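Local coordinates for putative decarboxylase involved in desferrioxamine biosynthesis (Erwinia amylovora, PDB 5O5C), which probably decarboxylates lysine with the help of pyridoxal 5'-phosphate, a step in the biosynthesis of the siderophore desferrioxamine, at residues G170-R182 and H216-L228. Numbering follows the deposited sequence.
Sequences GTQSNLMAMLLAR and HFSIQKSMAILGL. With PLP (pyridoxal-5'-phosphate), chain H.
S222 fits as a knob into a hole formed by T171, N174, L175 and M178, where the axes of segments 170-182 and 218-225 approach to 8.8 Å. The S222 hydroxyl, turned beside its own backbone N (chi1 -61°), bonds back to S218 O and lies 3.3 Å from L175 CA. So small a side chain lets L175 CA and S222 CA come within 5.0 Å. Towards the C-terminal ends the filling is apolar: L226 CD1 lies 3.5 Å from M178 CB, and the bent chains of M178 and M223 cross at about a right angle against strand 207-212. R182 NH1 reaches L226 O, 3.2 Å away in the guanidinium plane, but has its stronger partner in I225 O of the second subunit. In contrast to this buried interface, F217 and Q220 point away on the solvent side of helix 218-225. Near PLP, T171 CG2 meets S218 CB at 4.0 Å and polar links take over. N174 ND2 gives S218 OG a nearly straight in-plane bond (2.9 Å), its amide being held also by D298 and H296. S218 OG pairs with H216 ND1 as well, consistent with S218 restraining the rotation of the imidazole over the PLP ring.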
ATOM      1  N   GLY B 170      -4.773  -7.261  -1.735  1.00 16.74           N
ATOM      2  CA  GLY B 170      -5.592  -8.325  -1.251  1.00 16.82           C
ATOM      3  C   GLY B 170      -5.448  -8.643   0.177  1.00 16.98           C
ATOM      4  O   GLY B 170      -6.446  -8.875   0.824  1.00 14.98           O
ATOM      5  N   THR B 171      -4.196  -8.698   0.639  1.00 17.07           N
ATOM      6  CA  THR B 171      -3.891  -8.773   2.019  1.00 18.10           C
ATOM      7  C   THR B 171      -4.557  -7.703   2.927  1.00 16.42           C
ATOM      8  O   THR B 171      -5.081  -8.055   3.939  1.00 17.12           O
ATOM      9  CB  THR B 171      -2.374  -8.804   2.221  1.00 18.49           C
ATOM     10  OG1 THR B 171      -1.805  -9.814   1.370  1.00 17.91           O
ATOM     11  CG2 THR B 171      -2.034  -9.029   3.687  1.00 16.87           C
ATOM     12  N   GLN B 172      -4.444  -6.424   2.616  1.00 17.24           N
ATOM     13  CA  GLN B 172      -5.066  -5.370   3.410  1.00 18.27           C
ATOM     14  C   GLN B 172      -6.595  -5.410   3.270  1.00 18.58           C
ATOM     15  O   GLN B 172      -7.307  -5.160   4.221  1.00 15.85           O
ATOM     16  CB  GLN B 172      -4.525  -4.002   2.983  1.00 20.39           C
ATOM     17  CG  GLN B 172      -5.059  -2.809   3.709  1.00 21.40           C
ATOM     18  CD  GLN B 172      -4.676  -1.517   2.996  1.00 23.19           C
ATOM     19  OE1 GLN B 172      -3.638  -1.431   2.435  1.00 25.24           O
ATOM     20  NE2 GLN B 172      -5.581  -0.562   2.937  1.00 29.85           N
ATOM     21  N   SER B 173      -7.108  -5.752   2.091  1.00 18.40           N
ATOM     22  CA  SER B 173      -8.576  -5.939   1.953  1.00 19.18           C
ATOM     23  C   SER B 173      -9.122  -7.053   2.888  1.00 20.12           C
ATOM     24  O   SER B 173     -10.184  -6.855   3.575  1.00 19.76           O
ATOM     25  CB  SER B 173      -8.895  -6.207   0.498  1.00 18.96           C
ATOM     26  OG  SER B 173      -8.314  -5.142  -0.295  1.00 19.87           O
ATOM     27  N   ASN B 174      -8.384  -8.171   2.959  1.00 18.61           N
ATOM     28  CA  ASN B 174      -8.738  -9.291   3.848  1.00 19.37           C
ATOM     29  C   ASN B 174      -8.611  -8.895   5.292  1.00 19.97           C
ATOM     30  O   ASN B 174      -9.412  -9.325   6.100  1.00 20.53           O
ATOM     31  CB  ASN B 174      -7.960 -10.573   3.576  1.00 19.28           C
ATOM     32  CG  ASN B 174      -8.444 -11.314   2.337  1.00 19.53           C
ATOM     33  OD1 ASN B 174      -9.548 -11.062   1.832  1.00 17.95           O
ATOM     34  ND2 ASN B 174      -7.641 -12.253   1.863  1.00 19.09           N
ATOM     35  N   LEU B 175      -7.648  -8.034   5.617  1.00 20.21           N
ATOM     36  CA  LEU B 175      -7.574  -7.521   6.988  1.00 19.22           C
ATOM     37  C   LEU B 175      -8.821  -6.702   7.313  1.00 20.06           C
ATOM     38  O   LEU B 175      -9.435  -6.898   8.395  1.00 18.79           O
ATOM     39  CB  LEU B 175      -6.316  -6.720   7.231  1.00 19.78           C
ATOM     40  CG  LEU B 175      -6.217  -5.960   8.558  1.00 23.02           C
ATOM     41  CD1 LEU B 175      -6.379  -6.905   9.716  1.00 21.12           C
ATOM     42  CD2 LEU B 175      -4.875  -5.244   8.608  1.00 24.40           C
ATOM     43  N   MET B 176      -9.239  -5.865   6.366  1.00 18.68           N
ATOM     44  CA  MET B 176     -10.364  -4.973   6.633  1.00 23.47           C
ATOM     45  C   MET B 176     -11.611  -5.814   6.799  1.00 20.69           C
ATOM     46  O   MET B 176     -12.432  -5.516   7.676  1.00 20.30           O
ATOM     47  CB  MET B 176     -10.571  -3.940   5.517  1.00 22.91           C
ATOM     48  CG  MET B 176      -9.488  -2.911   5.368  1.00 26.54           C
ATOM     49  SD  MET B 176     -10.021  -1.815   4.044  1.00 26.19           S
ATOM     50  CE  MET B 176      -8.658  -0.672   3.868  1.00 36.25           C
ATOM     51  N   ALA B 177     -11.711  -6.891   6.009  1.00 20.38           N
ATOM     52  CA  ALA B 177     -12.846  -7.841   6.102  1.00 21.06           C
ATOM     53  C   ALA B 177     -12.993  -8.532   7.463  1.00 21.27           C
ATOM     54  O   ALA B 177     -14.123  -8.595   8.034  1.00 18.71           O
ATOM     55  CB  ALA B 177     -12.825  -8.874   4.984  1.00 19.72           C
ATOM     56  N   MET B 178     -11.884  -9.020   8.016  1.00 20.33           N
ATOM     57  CA  MET B 178     -11.958  -9.656   9.314  1.00 20.56           C
ATOM     58  C   MET B 178     -12.115  -8.596  10.436  1.00 21.21           C
ATOM     59  O   MET B 178     -12.699  -8.880  11.476  1.00 19.24           O
ATOM     60  CB  MET B 178     -10.750 -10.551   9.544  1.00 23.76           C
ATOM     61  CG  MET B 178     -10.573 -11.661   8.507  1.00 26.67           C
ATOM     62  SD  MET B 178     -12.028 -12.708   8.330  1.00 29.32           S
ATOM     63  CE  MET B 178     -12.229 -13.413   9.875  1.00 34.86           C
ATOM     64  N   LEU B 179     -11.642  -7.371  10.187  1.00 21.20           N
ATOM     65  CA  LEU B 179     -11.757  -6.302  11.129  1.00 21.10           C
ATOM     66  C   LEU B 179     -13.256  -5.922  11.295  1.00 20.39           C
ATOM     67  O   LEU B 179     -13.768  -5.889  12.424  1.00 15.66           O
ATOM     68  CB  LEU B 179     -10.909  -5.120  10.712  1.00 22.31           C
ATOM     69  CG  LEU B 179     -10.997  -3.794  11.493  1.00 24.60           C
ATOM     70  CD1 LEU B 179     -10.765  -3.877  12.983  1.00 25.23           C
ATOM     71  CD2 LEU B 179     -10.000  -2.845  10.838  1.00 26.78           C
ATOM     72  N   LEU B 180     -13.915  -5.686  10.163  1.00 19.03           N
ATOM     73  CA  LEU B 180     -15.323  -5.402  10.120  1.00 20.82           C
ATOM     74  C   LEU B 180     -16.134  -6.564  10.684  1.00 20.84           C
ATOM     75  O   LEU B 180     -17.016  -6.325  11.473  1.00 21.50           O
ATOM     76  CB  LEU B 180     -15.809  -5.030   8.726  1.00 21.13           C
ATOM     77  CG  LEU B 180     -15.700  -3.557   8.373  1.00 22.34           C
ATOM     78  CD1 LEU B 180     -14.291  -3.051   8.561  1.00 25.36           C
ATOM     79  CD2 LEU B 180     -16.144  -3.245   6.958  1.00 22.84           C
ATOM     80  N   ALA B 181     -15.819  -7.806  10.323  1.00 24.18           N
ATOM     81  CA  ALA B 181     -16.571  -8.967  10.870  1.00 21.90           C
ATOM     82  C   ALA B 181     -16.457  -8.995  12.350  1.00 20.20           C
ATOM     83  O   ALA B 181     -17.449  -9.127  13.008  1.00 25.12           O
ATOM     84  CB  ALA B 181     -16.084 -10.292  10.305  1.00 21.18           C
ATOM     85  N   ARG B 182     -15.241  -8.933  12.865  1.00 23.42           N
ATOM     86  CA  ARG B 182     -14.960  -8.807  14.282  1.00 24.28           C
ATOM     87  C   ARG B 182     -15.735  -7.659  14.916  1.00 25.77           C
ATOM     88  O   ARG B 182     -16.514  -7.907  15.856  1.00 24.95           O
ATOM     89  CB  ARG B 182     -13.464  -8.595  14.547  1.00 27.27           C
ATOM     90  CG  ARG B 182     -13.064  -8.615  16.009  1.00 27.52           C
ATOM     91  CD  ARG B 182     -11.665  -8.068  16.212  1.00 32.95           C
ATOM     92  NE  ARG B 182     -11.672  -6.604  16.047  1.00 35.78           N
ATOM     93  CZ  ARG B 182     -10.631  -5.802  16.194  1.00 36.78           C
ATOM     94  NH1 ARG B 182      -9.428  -6.265  16.534  1.00 42.28           N
ATOM     95  NH2 ARG B 182     -10.796  -4.505  16.015  1.00 38.69           N
ATOM     96  N   HIS B 216      -6.353 -18.340   1.283  1.00 22.83           N
ATOM     97  CA  HIS B 216      -5.077 -17.627   1.300  1.00 23.79           C
ATOM     98  C   HIS B 216      -4.638 -17.373   2.777  1.00 23.29           C
ATOM     99  O   HIS B 216      -5.475 -17.128   3.625  1.00 26.99           O
ATOM    100  CB  HIS B 216      -5.227 -16.331   0.529  1.00 24.03           C
ATOM    101  CG  HIS B 216      -3.923 -15.613   0.330  1.00 25.43           C
ATOM    102  ND1 HIS B 216      -3.471 -14.643   1.198  1.00 22.93           N
ATOM    103  CD2 HIS B 216      -2.975 -15.738  -0.625  1.00 23.40           C
ATOM    104  CE1 HIS B 216      -2.267 -14.234   0.812  1.00 22.16           C
ATOM    105  NE2 HIS B 216      -1.966 -14.860  -0.313  1.00 26.43           N
ATOM    106  N   PHE B 217      -3.336 -17.408   3.066  1.00 26.11           N
ATOM    107  CA  PHE B 217      -2.816 -17.264   4.432  1.00 27.21           C
ATOM    108  C   PHE B 217      -3.017 -15.877   5.076  1.00 27.12           C
ATOM    109  O   PHE B 217      -2.985 -15.772   6.291  1.00 21.76           O
ATOM    110  CB  PHE B 217      -1.336 -17.658   4.551  1.00 31.52           C
ATOM    111  CG  PHE B 217      -0.924 -18.060   5.976  1.00 39.58           C
ATOM    112  CD1 PHE B 217      -1.534 -19.137   6.620  1.00 42.61           C
ATOM    113  CD2 PHE B 217       0.066 -17.353   6.685  1.00 45.18           C
ATOM    114  CE1 PHE B 217      -1.165 -19.505   7.921  1.00 45.24           C
ATOM    115  CE2 PHE B 217       0.433 -17.717   7.980  1.00 43.91           C
ATOM    116  CZ  PHE B 217      -0.182 -18.799   8.594  1.00 42.80           C
ATOM    117  N   SER B 218      -3.277 -14.852   4.265  1.00 25.63           N
ATOM    118  CA  SER B 218      -3.719 -13.509   4.770  1.00 26.89           C
ATOM    119  C   SER B 218      -4.870 -13.501   5.797  1.00 26.63           C
ATOM    120  O   SER B 218      -4.840 -12.668   6.753  1.00 23.14           O
ATOM    121  CB  SER B 218      -3.974 -12.514   3.624  1.00 27.21           C
ATOM    122  OG  SER B 218      -4.924 -12.927   2.685  1.00 24.58           O
ATOM    123  N   ILE B 219      -5.807 -14.458   5.674  1.00 25.10           N
ATOM    124  CA  ILE B 219      -6.880 -14.660   6.662  1.00 23.61           C
ATOM    125  C   ILE B 219      -6.357 -14.916   8.082  1.00 24.29           C
ATOM    126  O   ILE B 219      -6.663 -14.154   8.981  1.00 23.19           O
ATOM    127  CB  ILE B 219      -7.899 -15.755   6.255  1.00 26.00           C
ATOM    128  CG1 ILE B 219      -8.565 -15.458   4.889  1.00 26.23           C
ATOM    129  CG2 ILE B 219      -8.963 -15.935   7.335  1.00 27.15           C
ATOM    130  CD1 ILE B 219      -9.081 -14.046   4.697  1.00 28.29           C
ATOM    131  N   GLN B 220      -5.588 -15.975   8.249  1.00 23.09           N
ATOM    132  CA  GLN B 220      -4.848 -16.259   9.461  1.00 26.12           C
ATOM    133  C   GLN B 220      -3.897 -15.123   9.928  1.00 23.13           C
ATOM    134  O   GLN B 220      -3.881 -14.824  11.077  1.00 20.60           O
ATOM    135  CB  GLN B 220      -4.026 -17.548   9.315  1.00 26.83           C
ATOM    136  CG  GLN B 220      -4.835 -18.848   9.364  1.00 28.83           C
ATOM    137  CD  GLN B 220      -5.374 -19.249   8.025  1.00 27.34           C
ATOM    138  OE1 GLN B 220      -5.309 -18.457   7.066  1.00 25.05           O
ATOM    139  NE2 GLN B 220      -5.956 -20.465   7.947  1.00 24.71           N
ATOM    140  N   LYS B 221      -3.129 -14.512   9.026  1.00 25.82           N
ATOM    141  CA  LYS B 221      -2.282 -13.350   9.366  1.00 26.38           C
ATOM    142  C   LYS B 221      -3.135 -12.211   9.893  1.00 25.22           C
ATOM    143  O   LYS B 221      -2.761 -11.527  10.857  1.00 23.79           O
ATOM    144  CB  LYS B 221      -1.452 -12.867   8.173  1.00 29.70           C
ATOM    145  CG  LYS B 221      -0.466 -13.879   7.574  1.00 34.25           C
ATOM    146  CD  LYS B 221       0.258 -13.332   6.334  1.00 34.42           C
ATOM    147  CE  LYS B 221       1.694 -13.825   6.252  1.00 38.06           C
ATOM    148  NZ  LYS B 221       2.335 -13.691   4.912  1.00 40.44           N
ATOM    149  N   SER B 222      -4.295 -12.003   9.278  1.00 22.30           N
ATOM    150  CA  SER B 222      -5.173 -10.917   9.682  1.00 20.66           C
ATOM    151  C   SER B 222      -5.721 -11.150  11.094  1.00 20.91           C
ATOM    152  O   SER B 222      -5.762 -10.206  11.851  1.00 20.81           O
ATOM    153  CB  SER B 222      -6.349 -10.708   8.741  1.00 19.45           C
ATOM    154  OG  SER B 222      -5.925 -10.374   7.449  1.00 21.87           O
ATOM    155  N   MET B 223      -6.130 -12.382  11.421  1.00 20.49           N
ATOM    156  CA  MET B 223      -6.617 -12.724  12.775  1.00 20.77           C
ATOM    157  C   MET B 223      -5.508 -12.658  13.802  1.00 19.79           C
ATOM    158  O   MET B 223      -5.797 -12.345  14.964  1.00 24.31           O
ATOM    159  CB  MET B 223      -7.242 -14.105  12.848  1.00 22.17           C
ATOM    160  CG  MET B 223      -8.351 -14.439  11.918  1.00 25.09           C
ATOM    161  SD  MET B 223      -9.704 -13.301  11.789  1.00 28.62           S
ATOM    162  CE  MET B 223     -10.376 -13.461  13.408  1.00 30.18           C
ATOM    163  N   ALA B 224      -4.240 -12.869  13.401  1.00 21.13           N
ATOM    164  CA  ALA B 224      -3.099 -12.540  14.303  1.00 18.96           C
ATOM    165  C   ALA B 224      -3.027 -11.100  14.680  1.00 21.07           C
ATOM    166  O   ALA B 224      -2.914 -10.730  15.868  1.00 17.24           O
ATOM    167  CB  ALA B 224      -1.791 -12.972  13.744  1.00 20.69           C
ATOM    168  N   ILE B 225      -3.098 -10.263  13.652  1.00 22.55           N
ATOM    169  CA  ILE B 225      -3.078  -8.867  13.855  1.00 21.34           C
ATOM    170  C   ILE B 225      -4.272  -8.385  14.728  1.00 19.75           C
ATOM    171  O   ILE B 225      -4.106  -7.547  15.607  1.00 19.43           O
ATOM    172  CB  ILE B 225      -3.026  -8.165  12.497  1.00 21.29           C
ATOM    173  CG1 ILE B 225      -1.690  -8.455  11.808  1.00 21.77           C
ATOM    174  CG2 ILE B 225      -3.146  -6.666  12.640  1.00 23.51           C
ATOM    175  CD1 ILE B 225      -1.773  -8.116  10.343  1.00 21.77           C
ATOM    176  N   LEU B 226      -5.459  -8.942  14.492  1.00 16.37           N
ATOM    177  CA  LEU B 226      -6.622  -8.529  15.203  1.00 17.45           C
ATOM    178  C   LEU B 226      -6.677  -9.008  16.629  1.00 16.68           C
ATOM    179  O   LEU B 226      -7.664  -8.788  17.281  1.00 17.66           O
ATOM    180  CB  LEU B 226      -7.888  -8.956  14.456  1.00 16.30           C
ATOM    181  CG  LEU B 226      -8.077  -8.308  13.101  1.00 15.91           C
ATOM    182  CD1 LEU B 226      -8.970  -9.069  12.177  1.00 15.84           C
ATOM    183  CD2 LEU B 226      -8.559  -6.894  13.257  1.00 16.01           C
ATOM    184  N   GLY B 227      -5.662  -9.704  17.124  1.00 20.41           N
ATOM    185  CA  GLY B 227      -5.645 -10.095  18.500  1.00 20.95           C
ATOM    186  C   GLY B 227      -6.400 -11.340  18.850  1.00 22.98           C
ATOM    187  O   GLY B 227      -6.616 -11.592  20.028  1.00 20.59           O
ATOM    188  N   LEU B 228      -6.813 -12.108  17.828  1.00 26.13           N
ATOM    189  CA  LEU B 228      -7.501 -13.376  18.017  1.00 27.89           C
ATOM    190  C   LEU B 228      -6.652 -14.613  17.696  1.00 28.10           C
ATOM    191  O   LEU B 228      -6.916 -15.702  18.198  1.00 28.36           O
ATOM    192  CB  LEU B 228      -8.776 -13.395  17.192  1.00 28.64           C
ATOM    193  CG  LEU B 228      -9.743 -12.270  17.467  1.00 29.04           C
ATOM    194  CD1 LEU B 228     -10.796 -12.303  16.384  1.00 30.95           C
ATOM    195  CD2 LEU B 228     -10.348 -12.414  18.848  1.00 31.43           C
TER
HETATM  196  N1  PLP H 601      -6.536 -13.689  -1.556  1.00 35.64           N
HETATM  197  C2  PLP H 601      -6.311 -14.546  -2.574  1.00 36.73           C
HETATM  198  C2A PLP H 601      -7.380 -15.498  -3.021  1.00 35.63           C
HETATM  199  C3  PLP H 601      -5.005 -14.517  -3.247  1.00 37.96           C
HETATM  200  O3  PLP H 601      -4.714 -15.364  -4.289  1.00 41.45           O
HETATM  201  C4  PLP H 601      -4.032 -13.519  -2.739  1.00 37.02           C
HETATM  202  C4A PLP H 601      -2.660 -13.440  -3.285  1.00 39.68           C
HETATM  203  C5  PLP H 601      -4.398 -12.644  -1.623  1.00 36.93           C
HETATM  204  C6  PLP H 601      -5.652 -12.803  -1.067  1.00 36.16           C
HETATM  205  C5A PLP H 601      -3.400 -11.638  -1.096  1.00 37.44           C
HETATM  206  O4P PLP H 601      -3.335 -10.646  -2.134  1.00 39.86           O
HETATM  207  P   PLP H 601      -2.276  -9.432  -2.252  1.00 38.91           P
HETATM  208  O1P PLP H 601      -0.991 -10.094  -2.636  1.00 40.94           O
HETATM  209  O2P PLP H 601      -2.804  -8.603  -3.394  1.00 40.13           O
HETATM  210  O3P PLP H 601      -2.183  -8.686  -0.968  1.00 36.33           O